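Alpha-1,2-Mannosidase (PDB 1HCU) probably trims alpha-1,2-linked mannose residues from high-mannose N-glycans in a calcium-dependent hydrolysis, as a family 47 glycosidase. Local coordinates at residues Y265-I277 against N315-Y328. Sequence-based numbering, arbitrary orientation.
Sequences YKDRWVLGADSTI and NFILGGILLNEQKY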
ATOM      1  N   TYR A 265      -3.525  -9.174  17.849  1.00 14.86           N
ATOM      2  CA  TYR A 265      -3.331  -8.972  16.409  1.00 12.31           C
ATOM      3  C   TYR A 265      -1.907  -9.415  16.081  1.00 11.04           C
ATOM      4  O   TYR A 265      -1.652 -10.043  15.052  1.00 10.60           O
ATOM      5  CB  TYR A 265      -3.497  -7.495  16.048  1.00 12.43           C
ATOM      6  CG  TYR A 265      -4.929  -7.006  15.902  1.00 12.63           C
ATOM      7  CD1 TYR A 265      -5.304  -6.235  14.797  1.00 12.13           C
ATOM      8  CD2 TYR A 265      -5.904  -7.303  16.854  1.00 12.69           C
ATOM      9  CE1 TYR A 265      -6.607  -5.774  14.641  1.00 11.80           C
ATOM     10  CE2 TYR A 265      -7.222  -6.845  16.706  1.00 11.54           C
ATOM     11  CZ  TYR A 265      -7.559  -6.083  15.595  1.00 14.31           C
ATOM     12  OH  TYR A 265      -8.850  -5.637  15.416  1.00 16.11           O
ATOM     13  N   LYS A 266      -0.993  -9.075  16.985  1.00  9.45           N
ATOM     14  CA  LYS A 266       0.418  -9.421  16.859  1.00 11.00           C
ATOM     15  C   LYS A 266       0.595 -10.939  16.808  1.00 11.28           C
ATOM     16  O   LYS A 266       1.384 -11.449  16.011  1.00  9.02           O
ATOM     17  CB  LYS A 266       1.205  -8.862  18.048  1.00 11.76           C
ATOM     18  CG  LYS A 266       2.619  -9.396  18.131  1.00 14.80           C
ATOM     19  CD  LYS A 266       3.098  -9.521  19.566  1.00 15.09           C
ATOM     20  CE  LYS A 266       2.247 -10.493  20.352  1.00 16.02           C
ATOM     21  NZ  LYS A 266       2.778 -10.729  21.721  1.00 15.36           N
ATOM     22  N   ASP A 267      -0.132 -11.658  17.665  1.00 10.78           N
ATOM     23  CA  ASP A 267      -0.048 -13.120  17.682  1.00 10.79           C
ATOM     24  C   ASP A 267      -0.546 -13.727  16.373  1.00 10.19           C
ATOM     25  O   ASP A 267       0.041 -14.685  15.872  1.00 10.59           O
ATOM     26  CB  ASP A 267      -0.844 -13.708  18.858  1.00  8.35           C
ATOM     27  CG  ASP A 267      -0.133 -13.545  20.200  1.00 11.77           C
ATOM     28  OD1 ASP A 267       1.054 -13.141  20.217  1.00  8.64           O
ATOM     29  OD2 ASP A 267      -0.767 -13.833  21.242  1.00 10.96           O
ATOM     30  N   ARG A 268      -1.624 -13.179  15.814  1.00 10.69           N
ATOM     31  CA  ARG A 268      -2.151 -13.709  14.556  1.00 10.16           C
ATOM     32  C   ARG A 268      -1.159 -13.475  13.407  1.00  9.35           C
ATOM     33  O   ARG A 268      -1.089 -14.269  12.461  1.00  8.89           O
ATOM     34  CB  ARG A 268      -3.517 -13.082  14.232  1.00 10.61           C
ATOM     35  CG  ARG A 268      -4.612 -13.418  15.248  1.00 10.22           C
ATOM     36  CD  ARG A 268      -4.817 -14.930  15.399  1.00  8.18           C
ATOM     37  NE  ARG A 268      -5.161 -15.568  14.135  1.00  8.45           N
ATOM     38  CZ  ARG A 268      -5.427 -16.863  13.986  1.00  8.32           C
ATOM     39  NH1 ARG A 268      -5.390 -17.683  15.032  1.00  5.85           N
ATOM     40  NH2 ARG A 268      -5.732 -17.339  12.783  1.00  5.45           N
ATOM     41  N   TRP A 269      -0.393 -12.391  13.504  1.00  7.38           N
ATOM     42  CA  TRP A 269       0.615 -12.049  12.502  1.00  8.46           C
ATOM     43  C   TRP A 269       1.776 -13.054  12.561  1.00  9.47           C
ATOM     44  O   TRP A 269       2.243 -13.548  11.529  1.00  8.72           O
ATOM     45  CB  TRP A 269       1.173 -10.642  12.770  1.00  8.75           C
ATOM     46  CG  TRP A 269       2.120 -10.158  11.707  1.00  8.50           C
ATOM     47  CD1 TRP A 269       1.784  -9.571  10.526  1.00  6.70           C
ATOM     48  CD2 TRP A 269       3.545 -10.311  11.689  1.00  6.47           C
ATOM     49  NE1 TRP A 269       2.905  -9.355   9.764  1.00  6.35           N
ATOM     50  CE2 TRP A 269       4.002  -9.799  10.452  1.00  5.71           C
ATOM     51  CE3 TRP A 269       4.479 -10.832  12.593  1.00  6.38           C
ATOM     52  CZ2 TRP A 269       5.358  -9.795  10.091  1.00  3.49           C
ATOM     53  CZ3 TRP A 269       5.833 -10.827  12.232  1.00  6.13           C
ATOM     54  CH2 TRP A 269       6.254 -10.312  10.990  1.00  2.76           C
ATOM     55  N   VAL A 270       2.231 -13.346  13.780  1.00  7.56           N
ATOM     56  CA  VAL A 270       3.336 -14.272  13.989  1.00  7.52           C
ATOM     57  C   VAL A 270       3.047 -15.643  13.392  1.00  9.11           C
ATOM     58  O   VAL A 270       3.939 -16.264  12.813  1.00  8.56           O
ATOM     59  CB  VAL A 270       3.686 -14.424  15.504  1.00  8.83           C
ATOM     60  CG1 VAL A 270       4.741 -15.511  15.697  1.00  6.30           C
ATOM     61  CG2 VAL A 270       4.232 -13.093  16.051  1.00  5.59           C
ATOM     62  N   LEU A 271       1.806 -16.108  13.530  1.00  9.69           N
ATOM     63  CA  LEU A 271       1.415 -17.401  12.972  1.00  8.74           C
ATOM     64  C   LEU A 271       1.516 -17.286  11.456  1.00  7.95           C
ATOM     65  O   LEU A 271       2.097 -18.136  10.789  1.00  6.04           O
ATOM     66  CB  LEU A 271      -0.030 -17.740  13.350  1.00 11.16           C
ATOM     67  CG  LEU A 271      -0.348 -18.320  14.726  1.00 13.42           C
ATOM     68  CD1 LEU A 271      -1.854 -18.357  14.905  1.00 12.45           C
ATOM     69  CD2 LEU A 271       0.236 -19.722  14.856  1.00 12.76           C
ATOM     70  N   GLY A 272       0.920 -16.225  10.922  1.00  8.98           N
ATOM     71  CA  GLY A 272       0.971 -15.996   9.492  1.00  8.55           C
ATOM     72  C   GLY A 272       2.419 -15.966   9.035  1.00  7.92           C
ATOM     73  O   GLY A 272       2.812 -16.749   8.173  1.00  6.58           O
ATOM     74  N   ALA A 273       3.207 -15.077   9.638  1.00  6.73           N
ATOM     75  CA  ALA A 273       4.615 -14.916   9.299  1.00  9.15           C
ATOM     76  C   ALA A 273       5.402 -16.221   9.310  1.00 10.25           C
ATOM     77  O   ALA A 273       6.114 -16.540   8.348  1.00 10.51           O
ATOM     78  CB  ALA A 273       5.276 -13.913  10.253  1.00  9.47           C
ATOM     79  N   ASP A 274       5.281 -16.964  10.402  1.00 10.03           N
ATOM     80  CA  ASP A 274       5.985 -18.226  10.543  1.00 11.17           C
ATOM     81  C   ASP A 274       5.503 -19.235   9.508  1.00 11.43           C
ATOM     82  O   ASP A 274       6.300 -19.989   8.950  1.00 12.09           O
ATOM     83  CB  ASP A 274       5.810 -18.774  11.964  1.00 11.87           C
ATOM     84  CG  ASP A 274       6.528 -17.928  13.007  1.00 14.86           C
ATOM     85  OD1 ASP A 274       7.476 -17.203  12.634  1.00 16.81           O
ATOM     86  OD2 ASP A 274       6.166 -17.995  14.203  1.00 15.16           O
ATOM     87  N   SER A 275       4.204 -19.233   9.233  1.00 10.87           N
ATOM     88  CA  SER A 275       3.663 -20.149   8.243  1.00 11.54           C
ATOM     89  C   SER A 275       4.078 -19.811   6.808  1.00 10.80           C
ATOM     90  O   SER A 275       4.294 -20.718   6.014  1.00 12.61           O
ATOM     91  CB  SER A 275       2.131 -20.214   8.334  1.00  9.36           C
ATOM     92  OG  SER A 275       1.728 -20.975   9.448  1.00  7.31           O
ATOM     93  N   THR A 276       4.190 -18.533   6.454  1.00  9.82           N
ATOM     94  CA  THR A 276       4.584 -18.231   5.080  1.00 11.46           C
ATOM     95  C   THR A 276       6.072 -18.503   4.899  1.00 11.64           C
ATOM     96  O   THR A 276       6.521 -18.844   3.810  1.00 12.83           O
ATOM     97  CB  THR A 276       4.249 -16.770   4.662  1.00 11.37           C
ATOM     98  OG1 THR A 276       5.367 -15.911   4.906  1.00 17.44           O
ATOM     99  CG2 THR A 276       3.045 -16.273   5.422  1.00  8.74           C
ATOM    100  N   ILE A 277       6.829 -18.381   5.982  1.00 11.09           N
ATOM    101  CA  ILE A 277       8.254 -18.640   5.932  1.00 11.33           C
ATOM    102  C   ILE A 277       8.532 -20.128   5.758  1.00 12.30           C
ATOM    103  O   ILE A 277       9.422 -20.511   5.000  1.00 14.54           O
ATOM    104  CB  ILE A 277       8.960 -18.143   7.212  1.00 12.91           C
ATOM    105  CG1 ILE A 277       8.996 -16.614   7.222  1.00 13.73           C
ATOM    106  CG2 ILE A 277      10.387 -18.690   7.276  1.00 10.17           C
ATOM    107  CD1 ILE A 277       9.686 -16.029   8.432  1.00 15.76           C
ATOM    108  N   ASN A 315       7.164  -5.512   5.361  1.00  9.38           N
ATOM    109  CA  ASN A 315       6.307  -5.928   6.462  1.00 10.32           C
ATOM    110  C   ASN A 315       7.022  -6.862   7.439  1.00 10.66           C
ATOM    111  O   ASN A 315       6.912  -6.676   8.654  1.00 11.46           O
ATOM    112  CB  ASN A 315       5.027  -6.591   5.945  1.00 10.04           C
ATOM    113  CG  ASN A 315       3.918  -6.566   6.972  1.00 10.12           C
ATOM    114  OD1 ASN A 315       3.546  -5.498   7.465  1.00 12.05           O
ATOM    115  ND2 ASN A 315       3.385  -7.730   7.305  1.00  8.90           N
ATOM    116  N   PHE A 316       7.748  -7.855   6.920  1.00  8.45           N
ATOM    117  CA  PHE A 316       8.486  -8.780   7.780  1.00  9.88           C
ATOM    118  C   PHE A 316       9.542  -8.021   8.573  1.00  9.16           C
ATOM    119  O   PHE A 316       9.784  -8.314   9.747  1.00  9.24           O
ATOM    120  CB  PHE A 316       9.162  -9.889   6.957  1.00 10.49           C
ATOM    121  CG  PHE A 316       8.296 -11.102   6.753  1.00 11.45           C
ATOM    122  CD1 PHE A 316       7.317 -11.123   5.763  1.00 10.03           C
ATOM    123  CD2 PHE A 316       8.427 -12.203   7.591  1.00 11.43           C
ATOM    124  CE1 PHE A 316       6.482 -12.223   5.613  1.00 11.50           C
ATOM    125  CE2 PHE A 316       7.594 -13.317   7.451  1.00 10.89           C
ATOM    126  CZ  PHE A 316       6.617 -13.325   6.459  1.00 12.42           C
ATOM    127  N   ILE A 317      10.165  -7.046   7.914  1.00  9.05           N
ATOM    128  CA  ILE A 317      11.175  -6.209   8.542  1.00  7.80           C
ATOM    129  C   ILE A 317      10.513  -5.439   9.673  1.00  9.22           C
ATOM    130  O   ILE A 317      11.020  -5.443  10.803  1.00 10.04           O
ATOM    131  CB  ILE A 317      11.806  -5.216   7.523  1.00  7.43           C
ATOM    132  CG1 ILE A 317      12.749  -5.972   6.587  1.00  6.25           C
ATOM    133  CG2 ILE A 317      12.557  -4.108   8.249  1.00  8.57           C
ATOM    134  CD1 ILE A 317      13.197  -5.180   5.387  1.00  2.87           C
ATOM    135  N   LEU A 318       9.377  -4.801   9.386  1.00  7.49           N
ATOM    136  CA  LEU A 318       8.668  -4.049  10.419  1.00  8.28           C
ATOM    137  C   LEU A 318       8.389  -4.931  11.627  1.00 10.15           C
ATOM    138  O   LEU A 318       8.632  -4.532  12.771  1.00 12.65           O
ATOM    139  CB  LEU A 318       7.351  -3.499   9.889  1.00  7.60           C
ATOM    140  CG  LEU A 318       6.499  -2.758  10.923  1.00  8.00           C
ATOM    141  CD1 LEU A 318       7.324  -1.678  11.630  1.00  7.87           C
ATOM    142  CD2 LEU A 318       5.310  -2.142  10.223  1.00  6.92           C
ATOM    143  N   GLY A 319       7.882  -6.134  11.360  1.00 10.70           N
ATOM    144  CA  GLY A 319       7.585  -7.084  12.418  1.00 11.32           C
ATOM    145  C   GLY A 319       8.826  -7.461  13.207  1.00 10.67           C
ATOM    146  O   GLY A 319       8.763  -7.620  14.417  1.00 10.84           O
ATOM    147  N   GLY A 320       9.954  -7.600  12.516  1.00 12.54           N
ATOM    148  CA  GLY A 320      11.203  -7.945  13.179  1.00 13.28           C
ATOM    149  C   GLY A 320      11.677  -6.836  14.105  1.00 12.88           C
ATOM    150  O   GLY A 320      12.278  -7.096  15.147  1.00 13.21           O
ATOM    151  N   ILE A 321      11.412  -5.590  13.722  1.00 13.38           N
ATOM    152  CA  ILE A 321      11.795  -4.444  14.539  1.00 12.34           C
ATOM    153  C   ILE A 321      10.936  -4.430  15.803  1.00 12.96           C
ATOM    154  O   ILE A 321      11.456  -4.484  16.910  1.00 13.55           O
ATOM    155  CB  ILE A 321      11.575  -3.115  13.779  1.00 10.84           C
ATOM    156  CG1 ILE A 321      12.525  -3.035  12.591  1.00 11.24           C
ATOM    157  CG2 ILE A 321      11.820  -1.925  14.699  1.00  9.98           C
ATOM    158  CD1 ILE A 321      12.291  -1.830  11.734  1.00  6.90           C
ATOM    159  N   LEU A 322       9.619  -4.369  15.622  1.00 13.82           N
ATOM    160  CA  LEU A 322       8.679  -4.344  16.739  1.00 14.45           C
ATOM    161  C   LEU A 322       8.786  -5.543  17.672  1.00 16.14           C
ATOM    162  O   LEU A 322       8.462  -5.438  18.851  1.00 18.46           O
ATOM    163  CB  LEU A 322       7.244  -4.250  16.221  1.00 13.10           C
ATOM    164  CG  LEU A 322       6.635  -2.891  15.858  1.00 15.85           C
ATOM    165  CD1 LEU A 322       7.669  -1.974  15.257  1.00 15.71           C
ATOM    166  CD2 LEU A 322       5.477  -3.116  14.887  1.00 12.71           C
ATOM    167  N   LEU A 323       9.234  -6.684  17.163  1.00 15.67           N
ATOM    168  CA  LEU A 323       9.333  -7.872  18.010  1.00 15.74           C
ATOM    169  C   LEU A 323      10.749  -8.266  18.395  1.00 16.50           C
ATOM    170  O   LEU A 323      10.939  -9.265  19.081  1.00 15.86           O
ATOM    171  CB  LEU A 323       8.659  -9.060  17.325  1.00 13.51           C
ATOM    172  CG  LEU A 323       7.163  -8.886  17.100  1.00 14.98           C
ATOM    173  CD1 LEU A 323       6.646 -10.008  16.236  1.00 11.82           C
ATOM    174  CD2 LEU A 323       6.447  -8.841  18.452  1.00 13.64           C
ATOM    175  N   ASN A 324      11.735  -7.483  17.963  1.00 17.64           N
ATOM    176  CA  ASN A 324      13.138  -7.787  18.253  1.00 20.70           C
ATOM    177  C   ASN A 324      13.509  -9.200  17.810  1.00 19.76           C
ATOM    178  O   ASN A 324      14.272  -9.887  18.486  1.00 20.04           O
ATOM    179  CB  ASN A 324      13.445  -7.645  19.747  1.00 23.80           C
ATOM    180  CG  ASN A 324      13.381  -6.206  20.226  1.00 28.28           C
ATOM    181  OD1 ASN A 324      14.087  -5.332  19.718  1.00 32.17           O
ATOM    182  ND2 ASN A 324      12.533  -5.953  21.216  1.00 30.78           N
ATOM    183  N   GLU A 325      12.960  -9.623  16.674  1.00 19.37           N
ATOM    184  CA  GLU A 325      13.223 -10.945  16.115  1.00 19.17           C
ATOM    185  C   GLU A 325      13.990 -10.860  14.801  1.00 16.58           C
ATOM    186  O   GLU A 325      13.415 -10.550  13.762  1.00 16.96           O
ATOM    187  CB  GLU A 325      11.905 -11.686  15.862  1.00 21.73           C
ATOM    188  CG  GLU A 325      11.227 -12.216  17.104  1.00 26.83           C
ATOM    189  CD  GLU A 325      12.075 -13.247  17.824  1.00 31.18           C
ATOM    190  OE1 GLU A 325      12.661 -14.124  17.144  1.00 33.15           O
ATOM    191  OE2 GLU A 325      12.147 -13.185  19.069  1.00 34.11           O
ATOM    192  N   GLN A 326      15.280 -11.157  14.852  1.00 17.57           N
ATOM    193  CA  GLN A 326      16.146 -11.119  13.672  1.00 17.87           C
ATOM    194  C   GLN A 326      15.635 -11.966  12.510  1.00 16.92           C
ATOM    195  O   GLN A 326      15.813 -11.597  11.347  1.00 15.60           O
ATOM    196  CB  GLN A 326      17.554 -11.602  14.037  1.00 19.11           C
ATOM    197  CG  GLN A 326      18.615 -10.516  14.084  1.00 24.37           C
ATOM    198  CD  GLN A 326      18.738  -9.736  12.789  1.00 22.77           C
ATOM    199  OE1 GLN A 326      18.722 -10.304  11.709  1.00 28.00           O
ATOM    200  NE2 GLN A 326      18.883  -8.434  12.899  1.00 27.41           N
ATOM    201  N   LYS A 327      15.024 -13.105  12.832  1.00 15.31           N
ATOM    202  CA  LYS A 327      14.504 -14.011  11.820  1.00 16.06           C
ATOM    203  C   LYS A 327      13.589 -13.286  10.819  1.00 14.99           C
ATOM    204  O   LYS A 327      13.717 -13.475   9.608  1.00 11.75           O
ATOM    205  CB  LYS A 327      13.732 -15.159  12.483  1.00 18.93           C
ATOM    206  CG  LYS A 327      12.465 -14.688  13.183  1.00 24.81           C
ATOM    207  CD  LYS A 327      11.594 -15.820  13.741  1.00 28.96           C
ATOM    208  CE  LYS A 327      12.093 -16.351  15.087  1.00 31.22           C
ATOM    209  NZ  LYS A 327      11.045 -17.193  15.758  1.00 30.03           N
ATOM    210  N   TYR A 328      12.668 -12.466  11.330  1.00 12.34           N
ATOM    211  CA  TYR A 328      11.738 -11.736  10.471  1.00 12.71           C
ATOM    212  C   TYR A 328      12.481 -10.676   9.663  1.00 13.40           C
ATOM    213  O   TYR A 328      12.145 -10.415   8.505  1.00 14.02           O
ATOM    214  CB  TYR A 328      10.620 -11.097  11.310  1.00 11.27           C
ATOM    215  CG  TYR A 328       9.785 -12.118  12.060  1.00 10.88           C
ATOM    216  CD1 TYR A 328       9.396 -11.897  13.382  1.00 10.44           C
ATOM    217  CD2 TYR A 328       9.426 -13.331  11.463  1.00 11.43           C
ATOM    218  CE1 TYR A 328       8.675 -12.867  14.099  1.00 11.53           C
ATOM    219  CE2 TYR A 328       8.711 -14.300  12.162  1.00 11.00           C
ATOM    220  CZ  TYR A 328       8.340 -14.063  13.480  1.00 12.26           C
ATOM    221  OH  TYR A 328       7.645 -15.032  14.177  1.00 15.71           O
TER
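Trp-269 of helix 263-280 enters a hole formed by Asn-315, Phe-316, Gly-319 and Tyr-328. Its CG lies anti to the backbone N (chi1 -174°), which carries the indole across to helix 312-323. Trp-269 CH2 comes 3.8 Å from Gly-319 CA, where a CB would clash with the ring. The six-membered ring turns its edge to two faces. Against Tyr-328 the pair is T-shaped, with planes at 82° and Trp-269 CZ3 3.9 Å from Tyr-328 CD1. Against Phe-316 it is also edge-to-face, but more tilted. CG of Lys-327 lies over the other face of Tyr-328, so this ring is held between indole and lysine chain. Ala-273 CB packs on both Phe-316 and Tyr-328, and Ile-277 CD1 reaches Phe-316 CE2 at 3.6 Å. Beyond the ring cluster, Tyr-328 OH donates to Asp-274 OD1 (2.7 Å), on the syn side but 29° out of the carboxylate plane. A leucine in place of Tyr-328 would probably leave Asp-274 without this donor and the Trp-269 edge without its aromatic face. Helix 263-280 thus packs on helix 312-323 and the start of helix 326-344 within the family 47 (alpha/alpha)7 barrel. Ring packing sets the fit, and the phenol-carboxylate bond probably fixes where the Tyr-328 ring sits.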